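Nucleoside-diphosphate-sugar pyrophosphorylase (Vibrio cholerae, PDB 4EVW) probably transfers a nucleotidyl group to a sugar phosphate, releasing pyrophosphate and yielding a nucleoside-diphosphate sugar. Local coordinates at residues A[24-28]-A[29-33]; A[121-124]-A[125-129]; A[222-226]-A[227-231]. The protein carries 1 engineered substitution. All blocks are in the same frame, centred on the assembly; numbering follows the deposited sequence.

Interaction 1: A[24-28]-A[29-33]; sequences MLEAH and GQTLF
Ala27 and Gln30 face each other as a hydrogen-bonded antiparallel pair and illustrate how a tight hairpin pairs part of its own backbone and leaves the rest to neighbours. Ala27 N donates to Gln30 O at 2.9 Å with an N-H...O angle of 155°, and Gln30 N returns a longer bond to Ala27 O at 3.2 Å, reaching it from above the carbonyl plane. Between them His28 and Gly29 form the corner of a type I' turn. One step back, Glu26 and Thr31 make the non-hydrogen-bonded pair, where Glu26 CA-H points to Gln30 O, and Glu26 CG passes 4.1 Å from Thr31 CG2. Leu25 O closes the open end: it accepts from Leu32 N at 2.9 Å, nearly in line with its C=O bond, and also receives the CA-H of Thr31. Leu32 begins a helix here, with Thr31 as its N-cap: chi1 of 61° turns OG1 to the helix start, where the side chain caps a backbone N beyond Phe33 and OG1 also bonds to Glu34 OE1. Leu32 spans Leu25 and Ala27, its CD1 on Leu25 CB and its CD2 on Ala27 CB, each at 4.1 Å. Ala27 O takes a second donor in His35, Glu26 O bonds to Tyr238, and His28 NE2 to the backbone of Phe241. Backbone bonds thus shape the hairpin, while remaining acceptors and the histidine tie it to the following and C-terminal helices.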
loop_
_atom_site.group_PDB
_atom_site.type_symbol
_atom_site.label_atom_id
_atom_site.label_comp_id
_atom_site.label_asym_id
_atom_site.label_seq_id
_atom_site.Cartn_x
_atom_site.Cartn_y
_atom_site.Cartn_z
HETATM N N MSE A 24 3.016 2.527 16.007
HETATM C CA MSE A 24 3.767 3.223 17.053
HETATM C C MSE A 24 4.565 2.251 17.914
HETATM O O MSE A 24 5.332 2.671 18.785
HETATM C CB MSE A 24 2.832 4.040 17.954
HETATM C CG MSE A 24 2.175 5.217 17.259
HETATM SE SE MSE A 24 1.178 6.339 18.494
HETATM C CE MSE A 24 0.425 7.597 17.230
ATOM N N LEU A 25 4.382 0.953 17.688
ATOM C CA LEU A 25 5.122 -0.038 18.459
ATOM C C LEU A 25 6.594 0.067 18.075
ATOM O O LEU A 25 6.920 0.463 16.955
ATOM C CB LEU A 25 4.581 -1.447 18.191
ATOM C CG LEU A 25 3.118 -1.609 18.631
ATOM C CD1 LEU A 25 2.682 -3.054 18.470
ATOM C CD2 LEU A 25 2.973 -1.164 20.088
ATOM N N GLU A 26 7.478 -0.275 19.007
ATOM C CA GLU A 26 8.912 -0.172 18.763
ATOM C C GLU A 26 9.611 -1.516 18.600
ATOM O O GLU A 26 9.171 -2.535 19.129
ATOM C CB GLU A 26 9.572 0.625 19.895
ATOM C CG GLU A 26 9.065 2.064 20.010
ATOM C CD GLU A 26 9.661 2.820 21.188
ATOM O OE1 GLU A 26 10.904 2.842 21.316
ATOM O OE2 GLU A 26 8.887 3.400 21.980
ATOM N N ALA A 27 10.699 -1.506 17.839
ATOM C CA ALA A 27 11.486 -2.702 17.602
ATOM C C ALA A 27 12.876 -2.297 17.138
ATOM O O ALA A 27 13.029 -1.483 16.225
ATOM C CB ALA A 27 10.813 -3.588 16.547
ATOM N N HIS A 28 13.888 -2.850 17.794
ATOM C CA HIS A 28 15.273 -2.580 17.438
ATOM C C HIS A 28 15.643 -1.102 17.364
ATOM O O HIS A 28 16.435 -0.696 16.510
ATOM C CB HIS A 28 15.580 -3.264 16.109
ATOM C CG HIS A 28 15.217 -4.715 16.091
ATOM N ND1 HIS A 28 15.720 -5.617 17.002
ATOM C CD2 HIS A 28 14.393 -5.420 15.279
ATOM C CE1 HIS A 28 15.220 -6.815 16.757
ATOM N NE2 HIS A 28 14.412 -6.723 15.716
ATOM N N GLY A 29 15.065 -0.298 18.250
ATOM C CA GLY A 29 15.397 1.116 18.281
ATOM C C GLY A 29 14.504 2.103 17.554
ATOM O O GLY A 29 14.738 3.310 17.634
ATOM N N GLN A 30 13.491 1.620 16.842
ATOM C CA GLN A 30 12.598 2.529 16.136
ATOM C C GLN A 30 11.199 1.956 15.937
ATOM O O GLN A 30 10.994 0.745 16.012
ATOM C CB GLN A 30 13.212 2.931 14.789
ATOM C CG GLN A 30 13.474 1.787 13.832
ATOM C CD GLN A 30 14.211 2.238 12.581
ATOM O OE1 GLN A 30 14.367 1.472 11.630
ATOM N NE2 GLN A 30 14.671 3.484 12.579
ATOM N N THR A 31 10.239 2.844 15.688
ATOM C CA THR A 31 8.851 2.449 15.496
ATOM C C THR A 31 8.632 1.667 14.212
ATOM O O THR A 31 9.403 1.785 13.261
ATOM C CB THR A 31 7.920 3.676 15.478
ATOM O OG1 THR A 31 8.282 4.538 14.389
ATOM C CG2 THR A 31 8.030 4.444 16.795
ATOM N N LEU A 32 7.578 0.862 14.185
ATOM C CA LEU A 32 7.285 0.090 12.991
ATOM C C LEU A 32 7.030 1.071 11.842
ATOM O O LEU A 32 7.335 0.771 10.687
ATOM C CB LEU A 32 6.085 -0.836 13.237
ATOM C CG LEU A 32 6.335 -1.880 14.340
ATOM C CD1 LEU A 32 5.183 -2.880 14.385
ATOM C CD2 LEU A 32 7.641 -2.612 14.071
ATOM N N PHE A 33 6.502 2.252 12.164
ATOM C CA PHE A 33 6.256 3.275 11.146
ATOM C C PHE A 33 7.574 3.595 10.450
ATOM O O PHE A 33 7.650 3.640 9.222
ATOM C CB PHE A 33 5.710 4.556 11.781
ATOM C CG PHE A 33 5.631 5.722 10.828
ATOM C CD1 PHE A 33 4.577 5.838 9.927
ATOM C CD2 PHE A 33 6.614 6.706 10.838
ATOM C CE1 PHE A 33 4.506 6.921 9.052
ATOM C CE2 PHE A 33 6.549 7.791 9.964
ATOM C CZ PHE A 33 5.492 7.899 9.071
#

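Interaction 2: A[121-124]-A[125-129]; sequences FVFP and DISQH
The ring of Phe123, whose CB lies 3.8 Å from Ser127 OG, receives Phe121 over one face: CE1 of Phe121 stands 3.6 Å above the plane, over the ring centre, while Phe123 CD1 lies in the plane of the Phe121 ring, at its edge. Tyr43 also meets Phe123 edge to face. Farther on, the His129 ring carries Gln128 CB over one face, offset toward the rim, and has Asp125 CG in plane at its edge. Between the two groups of rings, residues 125-128 coil into a short 3-10 segment, where bonds link residues three apart, among them Gln128 N to Asp125 O and His129 N to Ile126 O. It sits at the surface, in the loop from strand 116-117 to strand 132-138. Pro124 O is gripped twice by one residue. Ser127 OG donates to Pro124 O at 2.7 Å, almost straight on to the carbonyl (C=O...O angle 168°), whereas Ser127 N reaches it at 3.0 Å from above the carbonyl plane. The hydroxyl arrives there because chi1 of 70° swings OG between its own N and carbonyl carbon. Beside this, the proline ring crosses the Ile126 side chain at a slant, Pro124 CG lying 3.8 Å from Ile126 CG2, and packs onto Tyr133.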
loop_
_atom_site.group_PDB
_atom_site.type_symbol
_atom_site.label_atom_id
_atom_site.label_comp_id
_atom_site.label_asym_id
_atom_site.label_seq_id
_atom_site.Cartn_x
_atom_site.Cartn_y
_atom_site.Cartn_z
ATOM N N PHE A 121 14.508 -0.232 -1.034
ATOM C CA PHE A 121 13.651 -0.225 -2.208
ATOM C C PHE A 121 14.147 0.752 -3.270
ATOM O O PHE A 121 14.570 1.860 -2.956
ATOM C CB PHE A 121 12.212 0.155 -1.820
ATOM C CG PHE A 121 11.283 0.307 -2.999
ATOM C CD1 PHE A 121 11.112 1.542 -3.627
ATOM C CD2 PHE A 121 10.596 -0.795 -3.496
ATOM C CE1 PHE A 121 10.271 1.675 -4.732
ATOM C CE2 PHE A 121 9.754 -0.672 -4.601
ATOM C CZ PHE A 121 9.590 0.564 -5.220
ATOM N N VAL A 122 14.098 0.317 -4.527
ATOM C CA VAL A 122 14.449 1.150 -5.675
ATOM C C VAL A 122 13.420 0.756 -6.731
ATOM O O VAL A 122 13.165 -0.432 -6.927
ATOM C CB VAL A 122 15.868 0.860 -6.231
ATOM C CG1 VAL A 122 16.092 1.676 -7.504
ATOM C CG2 VAL A 122 16.931 1.224 -5.195
ATOM N N PHE A 123 12.806 1.737 -7.388
ATOM C CA PHE A 123 11.801 1.432 -8.403
ATOM C C PHE A 123 12.404 0.573 -9.502
ATOM O O PHE A 123 13.540 0.800 -9.919
ATOM C CB PHE A 123 11.236 2.717 -9.018
ATOM C CG PHE A 123 10.270 3.444 -8.126
ATOM C CD1 PHE A 123 8.967 2.979 -7.962
ATOM C CD2 PHE A 123 10.670 4.577 -7.428
ATOM C CE1 PHE A 123 8.077 3.633 -7.115
ATOM C CE2 PHE A 123 9.788 5.241 -6.575
ATOM C CZ PHE A 123 8.491 4.768 -6.418
ATOM N N PRO A 124 11.657 -0.437 -9.976
ATOM C CA PRO A 124 12.163 -1.310 -11.039
ATOM C C PRO A 124 11.999 -0.644 -12.404
ATOM O O PRO A 124 11.204 0.280 -12.563
ATOM C CB PRO A 124 11.311 -2.565 -10.886
ATOM C CG PRO A 124 9.989 -2.008 -10.464
ATOM C CD PRO A 124 10.357 -0.915 -9.469
ATOM N N ASP A 125 12.763 -1.108 -13.384
ATOM C CA ASP A 125 12.700 -0.538 -14.721
ATOM C C ASP A 125 11.292 -0.603 -15.325
ATOM O O ASP A 125 10.882 0.300 -16.054
ATOM C CB ASP A 125 13.695 -1.265 -15.634
ATOM C CG ASP A 125 13.822 -0.614 -16.997
ATOM O OD1 ASP A 125 14.283 0.546 -17.061
ATOM O OD2 ASP A 125 13.461 -1.263 -18.002
ATOM N N ILE A 126 10.542 -1.653 -15.007
ATOM C CA ILE A 126 9.201 -1.800 -15.569
ATOM C C ILE A 126 8.288 -0.625 -15.207
ATOM O O ILE A 126 7.318 -0.352 -15.914
ATOM C CB ILE A 126 8.544 -3.157 -15.136
ATOM C CG1 ILE A 126 7.271 -3.408 -15.955
ATOM C CG2 ILE A 126 8.226 -3.153 -13.641
ATOM C CD1 ILE A 126 7.496 -3.406 -17.467
ATOM N N SER A 127 8.613 0.093 -14.134
ATOM C CA SER A 127 7.784 1.230 -13.725
ATOM C C SER A 127 7.860 2.372 -14.736
ATOM O O SER A 127 7.012 3.266 -14.738
ATOM C CB SER A 127 8.186 1.732 -12.329
ATOM O OG SER A 127 9.454 2.369 -12.330
ATOM N N GLN A 128 8.870 2.337 -15.602
ATOM C CA GLN A 128 9.032 3.369 -16.625
ATOM C C GLN A 128 8.473 2.901 -17.967
ATOM O O GLN A 128 8.480 3.655 -18.939
ATOM C CB GLN A 128 10.515 3.721 -16.809
ATOM C CG GLN A 128 11.187 4.366 -15.607
ATOM C CD GLN A 128 12.700 4.458 -15.771
ATOM O OE1 GLN A 128 13.455 4.056 -14.885
ATOM N NE2 GLN A 128 13.145 4.991 -16.905
ATOM N N HIS A 129 7.983 1.666 -18.020
ATOM C CA HIS A 129 7.462 1.107 -19.266
ATOM C C HIS A 129 6.126 0.393 -19.090
ATOM O O HIS A 129 5.857 -0.611 -19.751
ATOM C CB HIS A 129 8.486 0.130 -19.844
ATOM C CG HIS A 129 9.830 0.744 -20.085
ATOM N ND1 HIS A 129 10.080 1.597 -21.140
ATOM C CD2 HIS A 129 10.985 0.660 -19.387
ATOM C CE1 HIS A 129 11.332 2.012 -21.080
ATOM N NE2 HIS A 129 11.904 1.459 -20.024
#

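Interaction 3: A[222-226]-A[227-231]; sequences HLIAR and HEVIF
Ile224 meets residues 227-231 with two parts of its side chain: CB lies against Glu228 OE1, and the end of the longer branch, CD1, reaches Val229 CB at 4.0 Å, the two side chains crossing at roughly a right angle. Next along, one residue holds both backbone polar atoms of Ala225. Ala225 N donates to Glu228 OE1 at 3.0 Å, nearly straight (N-H...O angle 166°) and on the anti lone pair of that oxygen, while Ala225 O accepts from Glu228 N at 2.9 Å. With CG beside the backbone N (chi1 -66°), the extended Glu228 chain reaches back to the start of the turn, in the manner of one half of a capping box; Ala225 at the cap has no side-chain acceptor to supply the other half. Ala225 CB also abuts the His227 ring, 3.3 Å from CE1, approaching it obliquely, and Glu228 CG lies over one face of that ring. Arg226 O accepts a weak bond from Val229 N, and the arginine side chain, bent at chi2, curls round to the following strand. There the edge of the Phe231 ring, at CD2 and CE2, points onto one face of the guanidinium, the planes 68° apart, so this is not a face-on cation-pi stack. Val229 O lies near the guanidinium plane at its edge, close to Arg226 NH1, but the angle is poor for a hydrogen bond. Arg226 NH2 donates to a water that also accepts from Phe231 N, linking the arginine to the backbone of the strand. The arrangement is that of a strand–3-10 turn–strand connection, from strand 219-223 of the main sheet to strand 230-231, which pairs with 116-117 in a small antiparallel sheet.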
loop_
_atom_site.group_PDB
_atom_site.type_symbol
_atom_site.label_atom_id
_atom_site.label_comp_id
_atom_site.label_asym_id
_atom_site.label_seq_id
_atom_site.Cartn_x
_atom_site.Cartn_y
_atom_site.Cartn_z
ATOM N N HIS A 222 6.266 -7.207 -10.803
ATOM C CA HIS A 222 7.700 -7.168 -10.603
ATOM C C HIS A 222 7.969 -8.134 -9.470
ATOM O O HIS A 222 7.535 -7.921 -8.337
ATOM C CB HIS A 222 8.209 -5.789 -10.219
ATOM C CG HIS A 222 9.689 -5.763 -9.996
ATOM N ND1 HIS A 222 10.255 -5.481 -8.774
ATOM C CD2 HIS A 222 10.715 -6.065 -10.829
ATOM C CE1 HIS A 222 11.569 -5.613 -8.858
ATOM N NE2 HIS A 222 11.871 -5.967 -10.093
ATOM N N LEU A 223 8.683 -9.205 -9.789
ATOM C CA LEU A 223 8.992 -10.246 -8.820
ATOM C C LEU A 223 10.212 -9.957 -7.958
ATOM O O LEU A 223 11.287 -9.658 -8.476
ATOM C CB LEU A 223 9.208 -11.568 -9.559
ATOM C CG LEU A 223 9.592 -12.776 -8.702
ATOM C CD1 LEU A 223 8.424 -13.154 -7.803
ATOM C CD2 LEU A 223 9.970 -13.942 -9.604
ATOM N N ILE A 224 10.048 -10.034 -6.640
ATOM C CA ILE A 224 11.183 -9.832 -5.747
ATOM C C ILE A 224 11.366 -11.115 -4.953
ATOM O O ILE A 224 10.479 -11.974 -4.933
ATOM C CB ILE A 224 10.994 -8.644 -4.759
ATOM C CG1 ILE A 224 9.862 -8.934 -3.771
ATOM C CG2 ILE A 224 10.735 -7.358 -5.535
ATOM C CD1 ILE A 224 9.786 -7.925 -2.635
ATOM N N ALA A 225 12.524 -11.246 -4.315
ATOM C CA ALA A 225 12.835 -12.432 -3.524
ATOM C C ALA A 225 12.210 -12.326 -2.132
ATOM O O ALA A 225 12.043 -11.232 -1.598
ATOM C CB ALA A 225 14.347 -12.592 -3.415
ATOM N N ARG A 226 11.875 -13.468 -1.543
ATOM C CA ARG A 226 11.252 -13.486 -0.225
ATOM C C ARG A 226 12.059 -12.764 0.851
ATOM O O ARG A 226 11.484 -12.165 1.761
ATOM C CB ARG A 226 11.000 -14.930 0.217
ATOM C CG ARG A 226 10.256 -15.038 1.544
ATOM C CD ARG A 226 8.871 -14.408 1.447
ATOM N NE ARG A 226 8.089 -14.572 2.671
ATOM C CZ ARG A 226 8.165 -13.772 3.728
ATOM N NH1 ARG A 226 8.993 -12.733 3.729
ATOM N NH2 ARG A 226 7.406 -14.012 4.791
ATOM N N HIS A 227 13.385 -12.806 0.750
ATOM C CA HIS A 227 14.225 -12.152 1.747
ATOM C C HIS A 227 14.242 -10.632 1.618
ATOM O O HIS A 227 14.803 -9.940 2.470
ATOM C CB HIS A 227 15.664 -12.678 1.673
ATOM C CG HIS A 227 16.414 -12.234 0.455
ATOM N ND1 HIS A 227 16.342 -12.895 -0.751
ATOM C CD2 HIS A 227 17.248 -11.185 0.258
ATOM C CE1 HIS A 227 17.099 -12.274 -1.638
ATOM N NE2 HIS A 227 17.659 -11.233 -1.050
ATOM N N GLU A 228 13.636 -10.110 0.559
ATOM C CA GLU A 228 13.613 -8.663 0.350
ATOM C C GLU A 228 12.377 -8.004 0.955
ATOM O O GLU A 228 12.234 -6.782 0.910
ATOM C CB GLU A 228 13.700 -8.351 -1.147
ATOM C CG GLU A 228 15.037 -8.758 -1.765
ATOM C CD GLU A 228 15.144 -8.397 -3.235
ATOM O OE1 GLU A 228 14.418 -8.996 -4.059
ATOM O OE2 GLU A 228 15.956 -7.509 -3.568
ATOM N N VAL A 229 11.487 -8.813 1.518
ATOM C CA VAL A 229 10.277 -8.285 2.134
ATOM C C VAL A 229 10.068 -8.894 3.519
ATOM O O VAL A 229 10.263 -10.093 3.725
ATOM C CB VAL A 229 9.025 -8.542 1.241
ATOM C CG1 VAL A 229 8.790 -10.036 1.055
ATOM C CG2 VAL A 229 7.797 -7.878 1.861
ATOM N N ILE A 230 9.716 -8.047 4.482
ATOM C CA ILE A 230 9.466 -8.499 5.847
ATOM C C ILE A 230 8.062 -8.051 6.212
ATOM O O ILE A 230 7.735 -6.871 6.100
ATOM C CB ILE A 230 10.464 -7.876 6.843
ATOM C CG1 ILE A 230 11.882 -8.352 6.516
ATOM C CG2 ILE A 230 10.082 -8.257 8.278
ATOM C CD1 ILE A 230 12.968 -7.454 7.057
ATOM N N PHE A 231 7.227 -8.994 6.623
ATOM C CA PHE A 231 5.861 -8.667 7.004
ATOM C C PHE A 231 5.770 -8.568 8.518
ATOM O O PHE A 231 6.303 -9.408 9.240
ATOM C CB PHE A 231 4.900 -9.733 6.486
ATOM C CG PHE A 231 4.874 -9.843 4.989
ATOM C CD1 PHE A 231 4.326 -8.829 4.212
ATOM C CD2 PHE A 231 5.410 -10.958 4.356
ATOM C CE1 PHE A 231 4.313 -8.926 2.822
ATOM C CE2 PHE A 231 5.404 -11.065 2.970
ATOM C CZ PHE A 231 4.853 -10.048 2.201
HETATM O O HOH W 1 8.357 -11.695 6.803
#

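In the fold
From the N terminus the three contacts come strictly in series, each rounding its own local turn, so none nests in or crosses another. Interaction 1 closes the hairpin that leads into helix 32-37 and stands apart, its centre about 28 Å from that of interaction 2 and about 21 Å from that of interaction 3. Interaction 2 turns the chain within the loop before strand 132-138, and interaction 3 does so after strand 219-223, the parallel neighbour of strand 132-138. These two touch, Pro124 CB lying 3.5 Å from His222 NE2. Beyond interaction 3, the chain continues into helix 235-243, which packs against the hairpin of interaction 1 and brings the C-terminal region back to it.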